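Long-range contacts in putative mannose-6-phosphate isomerase YvyI (Bacillus subtilis, PDB 1QWR), which probably catalyses the reversible isomerisation of D-mannose 6-phosphate to D-fructose 6-phosphate and binds one zinc ion per subunit: residues F10-F15 against P51-N56; W121-C126 against D166-P171; A262-D267 against P304-K309. All blocks are in the same frame, centred on the assembly; numbering follows the deposited sequence.

Overall arrangement
The three contacts follow one another along the chain, each closing before the next opens, and each pairs antiparallel segments some 36 to 40 residues apart. Interactions 1 and 2 belong to one connected system of antiparallel strands, their centres about 23 Å apart and their nearest atoms about 12 Å. Interaction 3 lies in a separate four-stranded sheet of the C-terminal cupin domain, its centre about 23 Å from that of interaction 1 and about 26 Å from that of interaction 2. Interaction 2 borders the zinc site, whereas interactions 1 and 3 are structural pairings remote from it. Strand 9-17, used by interaction 1, also pairs with strand 296-299 and so ties the two family regions together.

Interaction 1: F10-F15 against P51-N56; sequences FLTPVF and PSTVAN
A short antiparallel pairing, in which L11 meets V54 as a non-hydrogen-bonded pair, adds the weakly bonded strand 53-54 to strand 9-17. Backbone bonds flank it: T12 N donates to T53 O at 2.9 Å, and A55 N to F10 O at 2.8 Å. N56 then folds its side chain back onto the strand. Its CG lies between its own N and carbonyl carbon (chi1 67°), which lets OD1 accept from F10 N at 2.7 Å with the donor tilted 17° from the amide carbonyl plane. The same OD1 lies in the plane of the F10 ring, 3.6 Å from F10 CD2 at its edge, with ring and amide planes 76° apart. N56 ND2 is hydrogen-bonded to P8 O, and the two bonds together fix the rotation of the amide. T12 OG1 touches A55 CB at 3.4 Å, and one water joins T12 O to T53 OG1. L11 CB packs on S52 CB at 3.9 Å, while S52 OG is held by S45 N. Past P13, V14 turns to W42 for its backbone bonds. Strand 9-17 thus exchanges one neighbour, 53-54, for another, 38-44, within the antiparallel strand pairing of the cupin-clan catalytic domain.

Interaction 2: W121-C126 against D166-P171; sequences WYIIDC and DFYYVP
V170 CG2 stands almost exactly over the six-membered ring of W121, 3.8 Å from the ring centroid and only 2° off its normal, a CH-pi contact in which one methyl faces all six ring carbons at once. The indole reaches it with CG anti to the carbonyl carbon of W121, beside the backbone N (chi1 -58°); the W121 and Y168 side chains cross at about a right angle, with W121 CE3 4.1 Å from Y168 CB. Beneath the side chains, strands 119-126 and 167-170 run antiparallel. W121 and Y168 form a hydrogen-bonded pair: W121 N donates to Y168 O at 2.8 Å and Y168 N to W121 O at 2.9 Å. W121 O also receives a CA-H contact from F167 CA at 3.2 Å. One step on, I123 N meets D166 O at 2.9 Å, and I123 lies alongside D166, its CG1 at the edge of the Y168 ring. Y168 OH donates to D166 OD2 at 2.8 Å from above the carboxylate plane, 53° out of it; K163 N is a second donor to OD2. On the other face, the Y122 and F167 rings both meet F245. Beyond the paired residues, I124 and D125 make a classic beta bulge opposite L183. W121 lies next to the zinc site: its side chain is about 4 Å from the metal ion at the nearest atoms and packs against the ligand H176, while NE1 is hydrogen-bonded to E186 OE2. Held on its face by V170 and at NE1 by E186, the indole is probably kept from turning, so that it presents a fixed aromatic surface to H176, consistent with a second-shell role at the zinc site.

Interaction 3: A262-D267 against P304-K309; sequences AEMAQD and PDFTIK. With SO4 (sulfate ion), chain D.
F306 O takes the hydrogen of M264 N at 2.7 Å, the N-H pointing nearly head-on at the carbonyl oxygen. This bond belongs to the antiparallel ladder between strands 261-264 and 306-309 in a four-stranded sheet of the C-terminal cupin domain, where 261-264 is an outermost strand. F306 N returns the bond to M264 O at 3.0 Å, and A262 and I308 form a second doubly bonded pair two residues along. Between them T307 CA lies 3.0 Å from A262 O as a CA-H contact. On the face of A262, M264, F306 and I308, the side chain of M264, a selenomethionine here, crosses F306 obliquely. Its CB sits over one face of the ring, 3.5 Å from the centroid and 20° off the normal, and M264 CG closes on F306 CE1. The ring gets there because F306 CG lies between its own N and carbonyl carbon (chi1 61°), which brings it back over the partner strand, with L282 and Y284 of strand 278-284 also touching it. A serine in place of F306 would probably leave M264 CB and CG without the ring they press on and open a gap between the strand and L282. On the opposite face E263 CG lies beside T307 CG2 at 4.0 Å, and the E263 carboxylate forms a salt bridge with K238. A sulfate ion, probably from the crystallisation liquor, sits beside M264; its O3 accepts from A265 N at 3.1 Å, and R237 also binds the ion. Where the ladder ends, one water accepts from Q266 N and lies 2.7 Å from D305 OD1.

Interaction 1: F10-F15 against P51-N56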
loop_
_atom_site.group_PDB
_atom_site.type_symbol
_atom_site.label_atom_id
_atom_site.label_comp_id
_atom_site.label_asym_id
_atom_site.label_seq_id
_atom_site.Cartn_x
_atom_site.Cartn_y
_atom_site.Cartn_z
ATOM N N PHE A 10 -10.687 -13.665 4.107
ATOM C CA PHE A 10 -10.814 -12.757 2.973
ATOM C C PHE A 10 -11.430 -11.449 3.420
ATOM O O PHE A 10 -12.248 -11.419 4.347
ATOM C CB PHE A 10 -11.658 -13.398 1.864
ATOM C CG PHE A 10 -10.934 -14.481 1.111
ATOM C CD1 PHE A 10 -10.303 -14.204 -0.103
ATOM C CD2 PHE A 10 -10.840 -15.763 1.641
ATOM C CE1 PHE A 10 -9.571 -15.200 -0.775
ATOM C CE2 PHE A 10 -10.111 -16.772 0.978
ATOM C CZ PHE A 10 -9.476 -16.482 -0.230
ATOM N N LEU A 11 -11.024 -10.371 2.757
ATOM C CA LEU A 11 -11.485 -9.032 3.084
ATOM C C LEU A 11 -12.243 -8.380 1.944
ATOM O O LEU A 11 -11.853 -8.471 0.791
ATOM C CB LEU A 11 -10.286 -8.147 3.465
ATOM C CG LEU A 11 -9.575 -8.793 4.662
ATOM C CD1 LEU A 11 -8.257 -8.136 4.940
ATOM C CD2 LEU A 11 -10.521 -8.706 5.869
ATOM N N THR A 12 -13.328 -7.707 2.292
ATOM C CA THR A 12 -14.133 -7.008 1.297
ATOM C C THR A 12 -13.552 -5.623 1.146
ATOM O O THR A 12 -13.391 -4.906 2.128
ATOM C CB THR A 12 -15.574 -6.866 1.758
ATOM O OG1 THR A 12 -16.159 -8.166 1.844
ATOM C CG2 THR A 12 -16.368 -5.992 0.758
ATOM N N PRO A 13 -13.248 -5.218 -0.091
ATOM C CA PRO A 13 -12.671 -3.895 -0.356
ATOM C C PRO A 13 -13.540 -2.666 -0.048
ATOM O O PRO A 13 -14.768 -2.693 -0.159
ATOM C CB PRO A 13 -12.285 -3.975 -1.832
ATOM C CG PRO A 13 -13.258 -4.955 -2.411
ATOM C CD PRO A 13 -13.403 -6.003 -1.328
ATOM N N VAL A 14 -12.854 -1.593 0.322
ATOM C CA VAL A 14 -13.439 -0.294 0.634
ATOM C C VAL A 14 -12.883 0.624 -0.453
ATOM O O VAL A 14 -11.739 0.439 -0.866
ATOM C CB VAL A 14 -12.926 0.204 2.000
ATOM C CG1 VAL A 14 -13.374 1.636 2.256
ATOM C CG2 VAL A 14 -13.438 -0.721 3.096
ATOM N N PHE A 15 -13.654 1.609 -0.916
ATOM C CA PHE A 15 -13.153 2.489 -1.969
ATOM C C PHE A 15 -13.170 3.968 -1.616
ATOM O O PHE A 15 -14.004 4.418 -0.832
ATOM C CB PHE A 15 -13.942 2.258 -3.265
ATOM C CG PHE A 15 -13.795 0.863 -3.817
ATOM C CD1 PHE A 15 -12.688 0.511 -4.586
ATOM C CD2 PHE A 15 -14.734 -0.109 -3.516
ATOM C CE1 PHE A 15 -12.516 -0.813 -5.046
ATOM C CE2 PHE A 15 -14.578 -1.421 -3.961
ATOM C CZ PHE A 15 -13.464 -1.776 -4.728
ATOM N N PRO A 51 -12.374 0.705 7.380
ATOM C CA PRO A 51 -11.870 -0.651 7.648
ATOM C C PRO A 51 -12.485 -1.748 6.780
ATOM O O PRO A 51 -13.667 -1.676 6.384
ATOM C CB PRO A 51 -12.171 -0.847 9.131
ATOM C CG PRO A 51 -13.505 -0.099 9.291
ATOM C CD PRO A 51 -13.291 1.167 8.451
ATOM N N SER A 52 -11.668 -2.755 6.470
ATOM C CA SER A 52 -12.114 -3.895 5.690
ATOM C C SER A 52 -13.040 -4.729 6.552
ATOM O O SER A 52 -12.900 -4.765 7.760
ATOM C CB SER A 52 -10.929 -4.785 5.300
ATOM O OG SER A 52 -9.930 -4.058 4.610
ATOM N N THR A 53 -13.975 -5.427 5.924
ATOM C CA THR A 53 -14.866 -6.303 6.669
ATOM C C THR A 53 -14.558 -7.715 6.195
ATOM O O THR A 53 -14.246 -7.916 5.026
ATOM C CB THR A 53 -16.350 -5.981 6.384
ATOM O OG1 THR A 53 -16.568 -5.946 4.970
ATOM C CG2 THR A 53 -16.723 -4.640 6.966
ATOM N N VAL A 54 -14.605 -8.684 7.109
ATOM C CA VAL A 54 -14.344 -10.079 6.772
ATOM C C VAL A 54 -15.420 -10.583 5.823
ATOM O O VAL A 54 -16.629 -10.453 6.083
ATOM C CB VAL A 54 -14.313 -10.941 8.026
ATOM C CG1 VAL A 54 -14.092 -12.396 7.652
ATOM C CG2 VAL A 54 -13.221 -10.440 8.952
ATOM N N ALA A 55 -14.969 -11.165 4.725
ATOM C CA ALA A 55 -15.849 -11.635 3.676
ATOM C C ALA A 55 -16.305 -13.076 3.790
ATOM O O ALA A 55 -17.259 -13.472 3.109
ATOM C CB ALA A 55 -15.164 -11.417 2.308
ATOM N N ASN A 56 -15.662 -13.857 4.653
ATOM C CA ASN A 56 -15.999 -15.286 4.759
ATOM C C ASN A 56 -15.776 -15.870 6.135
ATOM O O ASN A 56 -15.149 -15.253 6.995
ATOM C CB ASN A 56 -15.108 -16.106 3.835
ATOM C CG ASN A 56 -13.644 -16.084 4.296
ATOM O OD1 ASN A 56 -13.034 -15.018 4.365
ATOM N ND2 ASN A 56 -13.093 -17.249 4.640
HETATM O O HOH W 1 -15.307 -3.909 3.769
#

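Interaction 2: W121-C126 against D166-P171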
loop_
_atom_site.group_PDB
_atom_site.type_symbol
_atom_site.label_atom_id
_atom_site.label_comp_id
_atom_site.label_asym_id
_atom_site.label_seq_id
_atom_site.Cartn_x
_atom_site.Cartn_y
_atom_site.Cartn_z
ATOM N N TRP A 121 5.868 1.108 -2.776
ATOM C CA TRP A 121 5.073 0.937 -3.975
ATOM C C TRP A 121 5.573 -0.166 -4.878
ATOM O O TRP A 121 6.775 -0.246 -5.165
ATOM C CB TRP A 121 5.081 2.211 -4.828
ATOM C CG TRP A 121 4.590 3.421 -4.164
ATOM C CD1 TRP A 121 3.526 3.525 -3.320
ATOM C CD2 TRP A 121 5.120 4.746 -4.319
ATOM N NE1 TRP A 121 3.355 4.835 -2.940
ATOM C CE2 TRP A 121 4.323 5.604 -3.538
ATOM C CE3 TRP A 121 6.194 5.284 -5.046
ATOM C CZ2 TRP A 121 4.560 6.978 -3.456
ATOM C CZ3 TRP A 121 6.434 6.658 -4.969
ATOM C CH2 TRP A 121 5.621 7.489 -4.179
ATOM N N TYR A 122 4.657 -1.026 -5.300
ATOM C CA TYR A 122 4.998 -2.038 -6.280
ATOM C C TYR A 122 4.213 -1.577 -7.493
ATOM O O TYR A 122 2.988 -1.438 -7.435
ATOM C CB TYR A 122 4.517 -3.444 -5.901
ATOM C CG TYR A 122 4.681 -4.395 -7.054
ATOM C CD1 TYR A 122 5.954 -4.833 -7.433
ATOM C CD2 TYR A 122 3.577 -4.803 -7.830
ATOM C CE1 TYR A 122 6.130 -5.645 -8.558
ATOM C CE2 TYR A 122 3.747 -5.622 -8.962
ATOM C CZ TYR A 122 5.031 -6.032 -9.320
ATOM O OH TYR A 122 5.235 -6.775 -10.476
ATOM N N ILE A 123 4.912 -1.327 -8.596
ATOM C CA ILE A 123 4.242 -0.868 -9.797
ATOM C C ILE A 123 3.684 -2.063 -10.578
ATOM O O ILE A 123 4.432 -2.811 -11.222
ATOM C CB ILE A 123 5.210 -0.083 -10.702
ATOM C CG1 ILE A 123 5.896 1.032 -9.893
ATOM C CG2 ILE A 123 4.455 0.459 -11.931
ATOM C CD1 ILE A 123 4.919 2.082 -9.268
ATOM N N ILE A 124 2.370 -2.245 -10.522
ATOM C CA ILE A 124 1.759 -3.357 -11.225
ATOM C C ILE A 124 1.821 -3.082 -12.723
ATOM O O ILE A 124 2.235 -3.942 -13.502
ATOM C CB ILE A 124 0.273 -3.553 -10.814
ATOM C CG1 ILE A 124 0.172 -3.875 -9.312
ATOM C CG2 ILE A 124 -0.318 -4.720 -11.596
ATOM C CD1 ILE A 124 -1.235 -3.653 -8.723
ATOM N N ASP A 125 1.428 -1.877 -13.119
ATOM C CA ASP A 125 1.440 -1.506 -14.536
ATOM C C ASP A 125 1.538 0.014 -14.617
ATOM O O ASP A 125 1.263 0.727 -13.649
ATOM C CB ASP A 125 0.145 -1.979 -15.209
ATOM C CG ASP A 125 0.247 -2.037 -16.737
ATOM O OD1 ASP A 125 1.315 -1.728 -17.298
ATOM O OD2 ASP A 125 -0.758 -2.398 -17.380
ATOM N N CYS A 126 1.931 0.513 -15.776
ATOM C CA CYS A 126 2.059 1.949 -15.947
ATOM C C CYS A 126 2.303 2.227 -17.413
ATOM O O CYS A 126 2.696 1.333 -18.164
ATOM C CB CYS A 126 3.227 2.509 -15.105
ATOM S SG CYS A 126 4.916 2.019 -15.571
ATOM N N ASP A 166 8.583 -2.489 -11.056
ATOM C CA ASP A 166 9.441 -1.711 -10.160
ATOM C C ASP A 166 8.944 -1.684 -8.710
ATOM O O ASP A 166 7.747 -1.768 -8.452
ATOM C CB ASP A 166 9.530 -0.255 -10.625
ATOM C CG ASP A 166 10.536 -0.041 -11.752
ATOM O OD1 ASP A 166 11.220 -0.999 -12.152
ATOM O OD2 ASP A 166 10.628 1.109 -12.223
ATOM N N PHE A 167 9.873 -1.514 -7.772
ATOM C CA PHE A 167 9.503 -1.415 -6.359
ATOM C C PHE A 167 10.228 -0.226 -5.768
ATOM O O PHE A 167 11.432 -0.074 -5.975
ATOM C CB PHE A 167 9.896 -2.660 -5.569
ATOM C CG PHE A 167 9.529 -2.589 -4.095
ATOM C CD1 PHE A 167 8.296 -3.069 -3.643
ATOM C CD2 PHE A 167 10.418 -2.053 -3.164
ATOM C CE1 PHE A 167 7.956 -3.025 -2.272
ATOM C CE2 PHE A 167 10.081 -2.001 -1.798
ATOM C CZ PHE A 167 8.843 -2.495 -1.362
ATOM N N TYR A 168 9.490 0.621 -5.050
ATOM C CA TYR A 168 10.079 1.796 -4.402
ATOM C C TYR A 168 9.716 1.853 -2.925
ATOM O O TYR A 168 8.551 1.732 -2.558
ATOM C CB TYR A 168 9.614 3.093 -5.072
ATOM C CG TYR A 168 10.050 3.194 -6.508
ATOM C CD1 TYR A 168 9.243 2.714 -7.532
ATOM C CD2 TYR A 168 11.328 3.664 -6.835
ATOM C CE1 TYR A 168 9.699 2.685 -8.860
ATOM C CE2 TYR A 168 11.792 3.635 -8.150
ATOM C CZ TYR A 168 10.980 3.140 -9.154
ATOM O OH TYR A 168 11.458 3.042 -10.450
ATOM N N TYR A 169 10.720 2.056 -2.084
ATOM C CA TYR A 169 10.495 2.167 -0.649
ATOM C C TYR A 169 10.447 3.666 -0.361
ATOM O O TYR A 169 11.305 4.421 -0.840
ATOM C CB TYR A 169 11.646 1.500 0.094
ATOM C CG TYR A 169 11.456 1.451 1.580
ATOM C CD1 TYR A 169 10.541 0.577 2.149
ATOM C CD2 TYR A 169 12.219 2.249 2.424
ATOM C CE1 TYR A 169 10.394 0.484 3.534
ATOM C CE2 TYR A 169 12.080 2.168 3.806
ATOM C CZ TYR A 169 11.169 1.275 4.352
ATOM O OH TYR A 169 11.084 1.134 5.710
ATOM N N VAL A 170 9.446 4.099 0.405
ATOM C CA VAL A 170 9.246 5.526 0.697
ATOM C C VAL A 170 9.222 5.802 2.192
ATOM O O VAL A 170 8.165 5.831 2.818
ATOM C CB VAL A 170 7.920 6.028 0.086
ATOM C CG1 VAL A 170 7.873 7.570 0.127
ATOM C CG2 VAL A 170 7.771 5.520 -1.340
ATOM N N PRO A 171 10.404 6.015 2.789
ATOM C CA PRO A 171 10.492 6.287 4.225
ATOM C C PRO A 171 9.668 7.520 4.563
ATOM O O PRO A 171 9.568 8.435 3.747
ATOM C CB PRO A 171 11.979 6.550 4.438
ATOM C CG PRO A 171 12.641 5.769 3.336
ATOM C CD PRO A 171 11.736 5.992 2.162
#

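Interaction 3: A262-D267 against P304-K309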
loop_
_atom_site.group_PDB
_atom_site.type_symbol
_atom_site.label_atom_id
_atom_site.label_comp_id
_atom_site.label_asym_id
_atom_site.label_seq_id
_atom_site.Cartn_x
_atom_site.Cartn_y
_atom_site.Cartn_z
ATOM N N ALA A 262 2.583 -24.804 -6.124
ATOM C CA ALA A 262 3.620 -24.420 -5.172
ATOM C C ALA A 262 3.239 -24.897 -3.769
ATOM O O ALA A 262 2.056 -24.892 -3.398
ATOM C CB ALA A 262 3.811 -22.886 -5.180
ATOM N N GLU A 263 4.238 -25.340 -3.012
ATOM C CA GLU A 263 4.018 -25.791 -1.642
ATOM C C GLU A 263 4.463 -24.664 -0.720
ATOM O O GLU A 263 5.600 -24.183 -0.820
ATOM C CB GLU A 263 4.818 -27.060 -1.350
ATOM C CG GLU A 263 4.246 -28.289 -2.013
ATOM C CD GLU A 263 5.245 -29.418 -2.058
ATOM O OE1 GLU A 263 5.626 -29.912 -0.973
ATOM O OE2 GLU A 263 5.660 -29.799 -3.176
HETATM N N MSE A 264 3.570 -24.264 0.179
HETATM C CA MSE A 264 3.841 -23.153 1.079
HETATM C C MSE A 264 3.662 -23.481 2.540
HETATM O O MSE A 264 3.024 -24.463 2.906
HETATM C CB MSE A 264 2.900 -21.989 0.774
HETATM C CG MSE A 264 2.369 -21.936 -0.647
HETATM SE SE MSE A 264 3.652 -21.222 -1.868
HETATM C CE MSE A 264 3.491 -19.343 -1.431
ATOM N N ALA A 265 4.216 -22.605 3.367
ATOM C CA ALA A 265 4.130 -22.694 4.815
ATOM C C ALA A 265 3.878 -21.252 5.237
ATOM O O ALA A 265 4.282 -20.318 4.535
ATOM C CB ALA A 265 5.433 -23.172 5.390
ATOM N N GLN A 266 3.189 -21.074 6.356
ATOM C CA GLN A 266 2.899 -19.746 6.878
ATOM C C GLN A 266 3.671 -19.724 8.182
ATOM O O GLN A 266 3.170 -20.175 9.206
ATOM C CB GLN A 266 1.402 -19.600 7.156
ATOM C CG GLN A 266 0.910 -18.148 7.207
ATOM C CD GLN A 266 1.713 -17.312 8.175
ATOM O OE1 GLN A 266 2.826 -16.875 7.878
ATOM N NE2 GLN A 266 1.158 -17.099 9.344
ATOM N N ASP A 267 4.901 -19.234 8.152
ATOM C CA ASP A 267 5.689 -19.242 9.383
ATOM C C ASP A 267 5.832 -17.889 10.054
ATOM O O ASP A 267 6.651 -17.739 10.951
ATOM C CB ASP A 267 7.082 -19.824 9.135
ATOM C CG ASP A 267 7.041 -21.280 8.708
ATOM O OD1 ASP A 267 6.414 -22.108 9.417
ATOM O OD2 ASP A 267 7.640 -21.598 7.658
ATOM N N PRO A 304 -2.412 -23.775 8.314
ATOM C CA PRO A 304 -1.702 -25.029 8.042
ATOM C C PRO A 304 -0.871 -24.897 6.757
ATOM O O PRO A 304 -1.110 -24.000 5.936
ATOM C CB PRO A 304 -2.826 -26.051 7.844
ATOM C CG PRO A 304 -4.020 -25.442 8.507
ATOM C CD PRO A 304 -3.876 -23.962 8.261
ATOM N N ASP A 305 0.105 -25.780 6.577
ATOM C CA ASP A 305 0.878 -25.732 5.348
ATOM C C ASP A 305 -0.154 -25.884 4.235
ATOM O O ASP A 305 -1.184 -26.559 4.399
ATOM C CB ASP A 305 1.908 -26.861 5.300
ATOM C CG ASP A 305 3.082 -26.615 6.240
ATOM O OD1 ASP A 305 3.078 -25.597 6.967
ATOM O OD2 ASP A 305 4.014 -27.444 6.253
ATOM N N PHE A 306 0.112 -25.249 3.105
ATOM C CA PHE A 306 -0.835 -25.265 1.998
ATOM C C PHE A 306 -0.148 -25.250 0.638
ATOM O O PHE A 306 1.070 -25.134 0.549
ATOM C CB PHE A 306 -1.747 -24.035 2.112
ATOM C CG PHE A 306 -1.012 -22.712 2.042
ATOM C CD1 PHE A 306 -0.989 -21.968 0.860
ATOM C CD2 PHE A 306 -0.355 -22.210 3.165
ATOM C CE1 PHE A 306 -0.315 -20.729 0.800
ATOM C CE2 PHE A 306 0.318 -20.981 3.123
ATOM C CZ PHE A 306 0.337 -20.244 1.941
ATOM N N THR A 307 -0.945 -25.401 -0.416
ATOM C CA THR A 307 -0.430 -25.336 -1.779
ATOM C C THR A 307 -1.328 -24.367 -2.550
ATOM O O THR A 307 -2.478 -24.136 -2.171
ATOM C CB THR A 307 -0.480 -26.716 -2.523
ATOM O OG1 THR A 307 -1.842 -27.119 -2.691
ATOM C CG2 THR A 307 0.265 -27.808 -1.738
ATOM N N ILE A 308 -0.778 -23.778 -3.608
ATOM C CA ILE A 308 -1.518 -22.904 -4.490
ATOM C C ILE A 308 -1.231 -23.460 -5.877
ATOM O O ILE A 308 -0.082 -23.561 -6.289
ATOM C CB ILE A 308 -1.052 -21.438 -4.431
ATOM C CG1 ILE A 308 -1.511 -20.808 -3.106
ATOM C CG2 ILE A 308 -1.672 -20.656 -5.587
ATOM C CD1 ILE A 308 -0.989 -19.405 -2.870
ATOM N N LYS A 309 -2.287 -23.832 -6.584
ATOM C CA LYS A 309 -2.132 -24.397 -7.916
ATOM C C LYS A 309 -2.740 -23.474 -8.963
ATOM O O LYS A 309 -3.921 -23.118 -8.858
ATOM C CB LYS A 309 -2.834 -25.748 -7.959
ATOM C CG LYS A 309 -2.721 -26.478 -9.287
ATOM C CD LYS A 309 -3.740 -27.612 -9.321
ATOM C CE LYS A 309 -3.654 -28.476 -8.068
ATOM N NZ LYS A 309 -4.744 -29.494 -8.009
HETATM S S SO4 D . 6.188 -19.628 1.586
HETATM O O1 SO4 D . 6.565 -18.671 2.646
HETATM O O2 SO4 D . 6.884 -19.254 0.331
HETATM O O3 SO4 D . 6.549 -21.007 1.981
HETATM O O4 SO4 D . 4.730 -19.559 1.392
HETATM O O HOH W 2 2.075 -23.276 7.902
#